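Local coordinates for putative uncharacterized protein (Ustilago maydis, PDB 4GNX), which is probably the small subunit of replication protein A, an OB-fold part of the heterotrimeric complex that binds single-stranded DNA, at residues 26-31 with 36-41; 65-68 with 73-76; 53-58 with 77-82. One frame throughout, in Å; residues are numbered along the deposited sequence.

Contacts 1 and 2 are antiparallel hairpins of one OB-type barrel, while contact 3 packs a loop against the end of the last barrel strand. Contact 2 is partly buried: Phe74 turns inward against Gly65, whereas Lys66 and Gln75 face outward. Contact 1 lies at the surface and depends on backbone hydrogen bonds around a bulge, with Met37 the one buried residue among those that touch. Contact 3, also at the surface, has no hydrogen bond between its segments and relies on side-chain packing. It shares strand 73-81 with contact 2, which is nested inside the chain section it encloses. Val27 and Val30 of contact 1 pack on Val55, Ser56 and Ser58 of contact 3.

Contact 1: 26-31 with 36-41; sequences KVHKVT and LMQTSD
Two residues, His28 and Lys29, share Leu36 as partner in a classic beta bulge, set in the hairpin of strands 20-31 and 34-39 of the OB-type barrel. His28 N donates to Leu36 O (2.9 Å) nearly along the C=O axis, and Leu36 N returns a bond to Lys29 O (3.0 Å), tilted out of the carbonyl plane. The carbonyl and the N-H of Leu36 are thus answered by two successive residues. Beyond the bulge, Gln38 N donates almost straight to Lys26 O (3.0 Å, 175°), in the carbonyl plane; Lys26 O also takes a CA-H...O contact from Met37 CA, 3.6 Å away. Val27 and Met37 form the non-hydrogen-bonded pair between. Met37, its CG anti to the backbone N (chi1 -176°), leaves the sheet on the Val27 face and bends at its thioether end, touching Val61 and Val63 of strand 60-68 and Ile47 of strand 44-48. Lys26, Lys29, Leu36 and Gln38 lie on the other face. His28 points its CB toward the partner strand, 3.4 Å from Leu36 O. The planes of the imidazole and the Gln38 amide are 37° apart, with Gln38 OE1 at the ring edge, 4.1 Å from His28 CD2.

Contact 2: 65-68 with 73-76; sequences GKVS and SFQA
The beta hairpin of strands 60-68 and 73-81 pairs Lys66 with Gln75 through two backbone bonds and sets Phe74 against Gly65 on the inner face. Gln75 N donates to Lys66 O (3.0 Å, N-H...O angle 168°) in the plane of that carbonyl. The return bond, Lys66 N to Gln75 O (3.1 Å), is comparably straight at hydrogen, but its donor sits above the carbonyl plane and not on a lone pair. Lys66 O takes a second, lesser contact from the CA-H of Phe74, whose CA is 3.6 Å away. Towards the turn the pairing loosens: Ser68 N reaches Ser73 O by a weak bond.

Side chains alternate across the sheet. Lys66, Ser68, Ser73 and Gln75 lie on the outward face, and the aliphatic starts of Lys66 and Gln75 rise beside the paired backbones while the lysine end leads away. On the other face, Phe74 leans across to strand 60-68, its CE2 3.4 Å from Gly65 CA, on the side of the strand where Gly65 has no side chain. Gly65 N lies in the ring plane at its edge, and Lys66 C sits over one face of the ring. Farther along, Val67 CG2 comes obliquely to Phe74 CZ at 4.3 Å; with CG1 anti to the backbone N (chi1 -170°), CG2 is the branch turned to the ring.

Val21 and Ile23 of strand 20-31, Val45 and Ile47 of strand 44-48, and Leu13 also touch the phenyl group. Gly65 and Val67 bond to strand 20-31 and the residues just before it, while Phe74 and Ala76 bond to Ala48. Such a hairpin, joined to the first strand on one flank and the third on the other, is typical of the closed five-stranded OB-fold barrel.

Contact 3: 53-58 with 77-82; sequences SDVSSS and NQIREF
Ile79 lays its two branches over the 53-58 loop. Its CG2 meets Val55 CG2 at 4.1 Å, the two side chains crossing at about a right angle, while CD1 reaches alongside the Ser53 hydroxyl, 4.0 Å from Ser53 OG. The first torsion separates these roles: CG2 stands anti to the Ile79 backbone N, and CG1, anti to the carbonyl carbon (chi1 -56°), is the branch whose CD1 lies by Ser53. Ser53 OG itself has a weak hydrogen bond to Thr50 O. At the other end of the loop Glu81 bends its side chain to Ser58, but the approach is modelled too close for its detail to be trusted.

These segments join the connection between the third and fourth strands of the OB-type barrel, 44-48 and 60-68, to strand 73-81. Just before Ile79, that strand turns a corner where a classic bulge puts Asn77 and Gln78 together opposite Thr64. Val55 begins a short 3-10 turn; serines after it bond back to the carbonyls of Asp54 and Val55. Ser58 OG donates to Val55 O (3.1 Å) on a lone pair, its chi1 of 84° placing the hydroxyl between the backbone N and the carbonyl carbon. Asp54 O accepts twice from one residue, from Ser57 N and from Ser57 OG (3.2 Å), the latter in the carbonyl plane.

Away from the loop, Ile79 is backed by Val61 of strand 60-68 and by Met49. This edge also meets another chain of the complex: Ile79 O accepts a hydrogen bond from Asn88 ND2 of a neighbouring subunit, and the Phe82 ring meets Tyr117 of that same subunit with the planes about 30° apart.

Contact 1: 26-31 with 36-41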
loop_
_atom_site.group_PDB
_atom_site.type_symbol
_atom_site.label_atom_id
_atom_site.label_comp_id
_atom_site.label_asym_id
_atom_site.label_seq_id
_atom_site.Cartn_x
_atom_site.Cartn_y
_atom_site.Cartn_z
ATOM N N LYS A 26 18.133 18.049 5.263
ATOM C CA LYS A 26 17.724 18.954 6.327
ATOM C C LYS A 26 18.833 19.977 6.525
ATOM O O LYS A 26 20.006 19.625 6.610
ATOM C CB LYS A 26 17.519 18.169 7.626
ATOM C CG LYS A 26 16.474 18.714 8.590
ATOM C CD LYS A 26 17.030 19.763 9.527
ATOM C CE LYS A 26 16.145 19.918 10.747
ATOM N NZ LYS A 26 16.614 21.055 11.602
ATOM N N VAL A 27 18.456 21.248 6.576
ATOM C CA VAL A 27 19.415 22.336 6.740
ATOM C C VAL A 27 19.952 22.339 8.160
ATOM O O VAL A 27 19.193 22.451 9.126
ATOM C CB VAL A 27 18.797 23.709 6.404
ATOM C CG1 VAL A 27 19.801 24.822 6.646
ATOM C CG2 VAL A 27 18.334 23.732 4.956
ATOM N N HIS A 28 21.268 22.203 8.272
ATOM C CA HIS A 28 21.952 22.179 9.563
ATOM C C HIS A 28 22.396 23.568 9.922
ATOM O O HIS A 28 22.021 24.109 10.956
ATOM C CB HIS A 28 23.145 21.227 9.498
ATOM C CG HIS A 28 23.366 20.437 10.764
ATOM N ND1 HIS A 28 24.037 20.938 11.827
ATOM C CD2 HIS A 28 22.978 19.140 11.113
ATOM C CE1 HIS A 28 24.072 20.017 12.807
ATOM N NE2 HIS A 28 23.423 18.915 12.370
ATOM N N LYS A 29 23.187 24.163 9.042
ATOM C CA LYS A 29 23.729 25.490 9.254
ATOM C C LYS A 29 23.823 26.220 7.909
ATOM O O LYS A 29 23.874 25.585 6.853
ATOM C CB LYS A 29 25.101 25.391 9.932
ATOM C CG LYS A 29 25.645 26.716 10.418
ATOM C CD LYS A 29 26.735 26.539 11.463
ATOM C CE LYS A 29 28.075 26.154 10.852
ATOM N NZ LYS A 29 29.024 25.664 11.891
ATOM N N VAL A 30 23.796 27.548 7.944
ATOM C CA VAL A 30 24.087 28.342 6.762
ATOM C C VAL A 30 25.160 29.367 7.116
ATOM O O VAL A 30 24.961 30.211 7.991
ATOM C CB VAL A 30 22.838 29.039 6.186
ATOM C CG1 VAL A 30 23.196 29.833 4.939
ATOM C CG2 VAL A 30 21.758 28.030 5.852
ATOM N N THR A 31 26.304 29.270 6.444
ATOM C CA THR A 31 27.455 30.118 6.732
ATOM C C THR A 31 27.827 30.848 5.456
ATOM O O THR A 31 28.516 30.298 4.585
ATOM C CB THR A 31 28.634 29.289 7.282
ATOM O OG1 THR A 31 28.246 28.688 8.523
ATOM C CG2 THR A 31 29.845 30.153 7.511
ATOM N N LEU A 36 25.284 23.808 4.957
ATOM C CA LEU A 36 25.544 22.453 5.411
ATOM C C LEU A 36 24.246 21.656 5.511
ATOM O O LEU A 36 23.301 22.042 6.213
ATOM C CB LEU A 36 26.317 22.422 6.724
ATOM C CG LEU A 36 27.024 21.089 6.998
ATOM C CD1 LEU A 36 27.976 20.713 5.872
ATOM C CD2 LEU A 36 27.776 21.157 8.315
ATOM N N MET A 37 24.223 20.532 4.803
ATOM C CA MET A 37 23.030 19.724 4.667
ATOM C C MET A 37 23.220 18.288 5.180
ATOM O O MET A 37 24.255 17.659 4.934
ATOM C CB MET A 37 22.654 19.705 3.201
ATOM C CG MET A 37 21.369 18.978 2.910
ATOM S SD MET A 37 21.139 18.673 1.152
ATOM C CE MET A 37 20.990 20.364 0.566
ATOM N N GLN A 38 22.218 17.782 5.903
ATOM C CA GLN A 38 22.168 16.373 6.281
ATOM C C GLN A 38 21.309 15.579 5.283
ATOM O O GLN A 38 20.190 15.970 4.978
ATOM C CB GLN A 38 21.671 16.218 7.724
ATOM C CG GLN A 38 21.300 14.796 8.115
ATOM C CD GLN A 38 21.449 14.521 9.594
ATOM O OE1 GLN A 38 21.335 15.426 10.425
ATOM N NE2 GLN A 38 21.714 13.266 9.935
ATOM N N THR A 39 21.855 14.469 4.790
ATOM C CA THR A 39 21.199 13.622 3.805
ATOM C C THR A 39 20.485 12.429 4.442
ATOM O O THR A 39 20.796 12.068 5.569
ATOM C CB THR A 39 22.204 13.065 2.785
ATOM O OG1 THR A 39 23.192 14.039 2.510
ATOM C CG2 THR A 39 21.502 12.827 1.500
ATOM N N SER A 40 19.541 11.829 3.703
ATOM C CA SER A 40 18.907 10.559 4.065
ATOM C C SER A 40 19.943 9.518 4.435
ATOM O O SER A 40 19.707 8.641 5.255
ATOM C CB SER A 40 18.083 10.042 2.892
ATOM O OG SER A 40 18.880 9.872 1.732
ATOM N N ASP A 41 21.089 9.637 3.782
ATOM C CA ASP A 41 22.289 8.874 4.029
ATOM C C ASP A 41 22.771 8.970 5.472
ATOM O O ASP A 41 23.532 8.119 5.932
ATOM C CB ASP A 41 23.369 9.483 3.142
ATOM C CG ASP A 41 24.373 8.473 2.671
ATOM O OD1 ASP A 41 25.573 8.799 2.667
ATOM O OD2 ASP A 41 23.976 7.353 2.303
#

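Contact 2: 65-68 with 73-76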
loop_
_atom_site.group_PDB
_atom_site.type_symbol
_atom_site.label_atom_id
_atom_site.label_comp_id
_atom_site.label_asym_id
_atom_site.label_seq_id
_atom_site.Cartn_x
_atom_site.Cartn_y
_atom_site.Cartn_z
ATOM N N GLY A 65 22.537 20.415 -8.313
ATOM C CA GLY A 65 23.880 20.966 -8.330
ATOM C C GLY A 65 24.886 20.075 -8.993
ATOM O O GLY A 65 24.603 18.917 -9.297
ATOM N N LYS A 66 26.067 20.620 -9.208
ATOM C CA LYS A 66 27.127 19.907 -9.879
ATOM C C LYS A 66 28.166 19.516 -8.837
ATOM O O LYS A 66 28.621 20.367 -8.056
ATOM C CB LYS A 66 27.693 20.804 -10.971
ATOM C CG LYS A 66 29.178 20.714 -11.249
ATOM C CD LYS A 66 29.446 20.227 -12.657
ATOM C CE LYS A 66 30.818 20.684 -13.114
ATOM N NZ LYS A 66 30.714 21.942 -13.891
ATOM N N VAL A 67 28.518 18.227 -8.809
ATOM C CA VAL A 67 29.488 17.706 -7.844
ATOM C C VAL A 67 30.919 18.196 -8.144
ATOM O O VAL A 67 31.399 18.039 -9.267
ATOM C CB VAL A 67 29.472 16.165 -7.818
ATOM C CG1 VAL A 67 30.279 15.634 -6.652
ATOM C CG2 VAL A 67 28.060 15.646 -7.707
ATOM N N SER A 68 31.595 18.773 -7.143
ATOM C CA SER A 68 32.940 19.336 -7.333
ATOM C C SER A 68 34.046 18.351 -7.037
ATOM O O SER A 68 33.976 17.632 -6.035
ATOM C CB SER A 68 33.148 20.553 -6.441
ATOM O OG SER A 68 32.197 21.551 -6.728
ATOM N N SER A 73 31.691 18.360 -2.162
ATOM C CA SER A 73 31.351 19.782 -2.210
ATOM C C SER A 73 30.466 19.910 -3.433
ATOM O O SER A 73 30.197 18.911 -4.104
ATOM C CB SER A 73 32.616 20.660 -2.327
ATOM O OG SER A 73 32.474 21.953 -1.729
ATOM N N PHE A 74 30.032 21.127 -3.751
ATOM C CA PHE A 74 28.849 21.259 -4.577
ATOM C C PHE A 74 28.465 22.632 -5.086
ATOM O O PHE A 74 28.184 23.507 -4.278
ATOM C CB PHE A 74 27.742 20.885 -3.678
ATOM C CG PHE A 74 26.903 19.855 -4.226
ATOM C CD1 PHE A 74 27.043 18.557 -3.783
ATOM C CD2 PHE A 74 25.983 20.173 -5.200
ATOM C CE1 PHE A 74 26.248 17.566 -4.288
ATOM C CE2 PHE A 74 25.183 19.189 -5.723
ATOM C CZ PHE A 74 25.311 17.882 -5.260
ATOM N N GLN A 75 28.376 22.813 -6.403
ATOM C CA GLN A 75 28.003 24.119 -6.941
ATOM C C GLN A 75 26.507 24.101 -7.239
ATOM O O GLN A 75 26.098 23.516 -8.231
ATOM C CB GLN A 75 28.866 24.518 -8.173
ATOM C CG GLN A 75 28.673 25.947 -8.714
ATOM C CD GLN A 75 29.920 26.585 -9.379
ATOM O OE1 GLN A 75 30.862 25.892 -9.801
ATOM N NE2 GLN A 75 29.922 27.930 -9.476
ATOM N N ALA A 76 25.706 24.733 -6.372
ATOM C CA ALA A 76 24.255 24.797 -6.566
ATOM C C ALA A 76 23.885 25.498 -7.861
ATOM O O ALA A 76 24.360 26.591 -8.124
ATOM C CB ALA A 76 23.564 25.476 -5.378
#

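Contact 3: 53-58 with 77-82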
loop_
_atom_site.group_PDB
_atom_site.type_symbol
_atom_site.label_atom_id
_atom_site.label_comp_id
_atom_site.label_asym_id
_atom_site.label_seq_id
_atom_site.Cartn_x
_atom_site.Cartn_y
_atom_site.Cartn_z
ATOM N N SER A 53 19.598 33.331 -2.498
ATOM C CA SER A 53 19.009 32.144 -1.879
ATOM C C SER A 53 18.627 32.461 -0.435
ATOM O O SER A 53 19.465 32.927 0.336
ATOM C CB SER A 53 19.974 30.964 -1.947
ATOM O OG SER A 53 20.252 30.625 -3.298
ATOM N N ASP A 54 17.356 32.244 -0.088
ATOM C CA ASP A 54 16.867 32.481 1.284
ATOM C C ASP A 54 16.696 31.166 2.052
ATOM O O ASP A 54 15.811 31.031 2.914
ATOM C CB ASP A 54 15.581 33.339 1.308
ATOM C CG ASP A 54 14.382 32.668 0.613
ATOM O OD1 ASP A 54 13.367 33.376 0.392
ATOM O OD2 ASP A 54 14.437 31.455 0.292
ATOM N N VAL A 55 17.560 30.209 1.712
ATOM C CA VAL A 55 17.645 28.899 2.357
ATOM C C VAL A 55 17.601 28.993 3.889
ATOM O O VAL A 55 16.964 28.177 4.547
ATOM C CB VAL A 55 18.918 28.142 1.891
ATOM C CG1 VAL A 55 19.177 26.908 2.736
ATOM C CG2 VAL A 55 18.817 27.749 0.424
ATOM N N SER A 56 18.256 30.006 4.447
ATOM C CA SER A 56 18.272 30.224 5.896
ATOM C C SER A 56 16.928 29.927 6.597
ATOM O O SER A 56 16.907 29.278 7.647
ATOM C CB SER A 56 18.780 31.639 6.236
ATOM O OG SER A 56 18.223 32.617 5.372
ATOM N N SER A 57 15.818 30.368 6.009
ATOM C CA SER A 57 14.519 30.252 6.668
ATOM C C SER A 57 13.704 29.042 6.196
ATOM O O SER A 57 12.478 29.130 6.039
ATOM C CB SER A 57 13.730 31.556 6.515
ATOM O OG SER A 57 13.675 31.948 5.157
ATOM N N SER A 58 14.380 27.908 5.997
ATOM C CA SER A 58 13.720 26.686 5.507
ATOM C C SER A 58 14.365 25.387 6.005
ATOM O O SER A 58 15.574 25.320 6.194
ATOM C CB SER A 58 13.676 26.687 3.983
ATOM O OG SER A 58 14.882 26.200 3.447
ATOM N N ASN A 77 23.038 24.851 -8.662
ATOM C CA ASN A 77 22.435 25.466 -9.837
ATOM C C ASN A 77 21.075 26.031 -9.413
ATOM O O ASN A 77 20.847 27.239 -9.479
ATOM C CB ASN A 77 22.328 24.467 -11.013
ATOM C CG ASN A 77 23.701 24.116 -11.656
ATOM O OD1 ASN A 77 24.640 24.932 -11.682
ATOM N ND2 ASN A 77 23.805 22.905 -12.210
ATOM N N GLN A 78 20.193 25.153 -8.927
ATOM C CA GLN A 78 18.850 25.541 -8.477
ATOM C C GLN A 78 18.528 24.979 -7.118
ATOM O O GLN A 78 19.192 24.083 -6.638
ATOM C CB GLN A 78 17.763 25.125 -9.470
ATOM C CG GLN A 78 17.479 26.166 -10.547
ATOM C CD GLN A 78 16.800 27.460 -10.042
ATOM O OE1 GLN A 78 15.965 28.058 -10.751
ATOM N NE2 GLN A 78 17.168 27.914 -8.828
ATOM N N ILE A 79 17.507 25.520 -6.478
ATOM C CA ILE A 79 17.170 25.077 -5.132
ATOM C C ILE A 79 15.644 25.133 -4.877
ATOM O O ILE A 79 14.984 26.124 -5.216
ATOM C CB ILE A 79 17.958 25.874 -4.046
ATOM C CG1 ILE A 79 19.499 25.803 -4.236
ATOM C CG2 ILE A 79 17.584 25.375 -2.664
ATOM C CD1 ILE A 79 20.159 26.995 -4.939
ATOM N N ARG A 80 15.120 24.066 -4.265
ATOM C CA ARG A 80 13.700 23.883 -3.954
ATOM C C ARG A 80 13.383 23.790 -2.437
ATOM O O ARG A 80 13.987 22.998 -1.732
ATOM C CB ARG A 80 13.236 22.595 -4.628
ATOM C CG ARG A 80 11.992 22.725 -5.485
ATOM C CD ARG A 80 10.854 23.502 -4.804
ATOM N NE ARG A 80 11.164 24.932 -4.585
ATOM C CZ ARG A 80 10.278 25.932 -4.496
ATOM N NH1 ARG A 80 8.966 25.725 -4.624
ATOM N NH2 ARG A 80 10.727 27.164 -4.293
ATOM N N GLU A 81 12.420 24.559 -1.941
ATOM C CA GLU A 81 12.015 24.495 -0.528
ATOM C C GLU A 81 11.049 23.329 -0.216
ATOM O O GLU A 81 10.486 22.755 -1.141
ATOM C CB GLU A 81 11.353 25.820 -0.157
ATOM C CG GLU A 81 11.640 26.300 1.254
ATOM C CD GLU A 81 10.992 25.406 2.283
ATOM O OE1 GLU A 81 9.741 25.409 2.367
ATOM O OE2 GLU A 81 11.733 24.678 2.984
ATOM N N PHE A 82 10.868 22.976 1.070
ATOM C CA PHE A 82 9.761 22.067 1.530
ATOM C C PHE A 82 9.091 22.386 2.871
ATOM O O PHE A 82 8.248 23.265 2.948
ATOM C CB PHE A 82 10.214 20.635 1.630
ATOM C CG PHE A 82 11.150 20.236 0.572
ATOM C CD1 PHE A 82 12.312 19.609 0.885
ATOM C CD2 PHE A 82 10.850 20.463 -0.745
ATOM C CE1 PHE A 82 13.179 19.203 -0.092
ATOM C CE2 PHE A 82 11.712 20.074 -1.742
ATOM C CZ PHE A 82 12.885 19.443 -1.408
#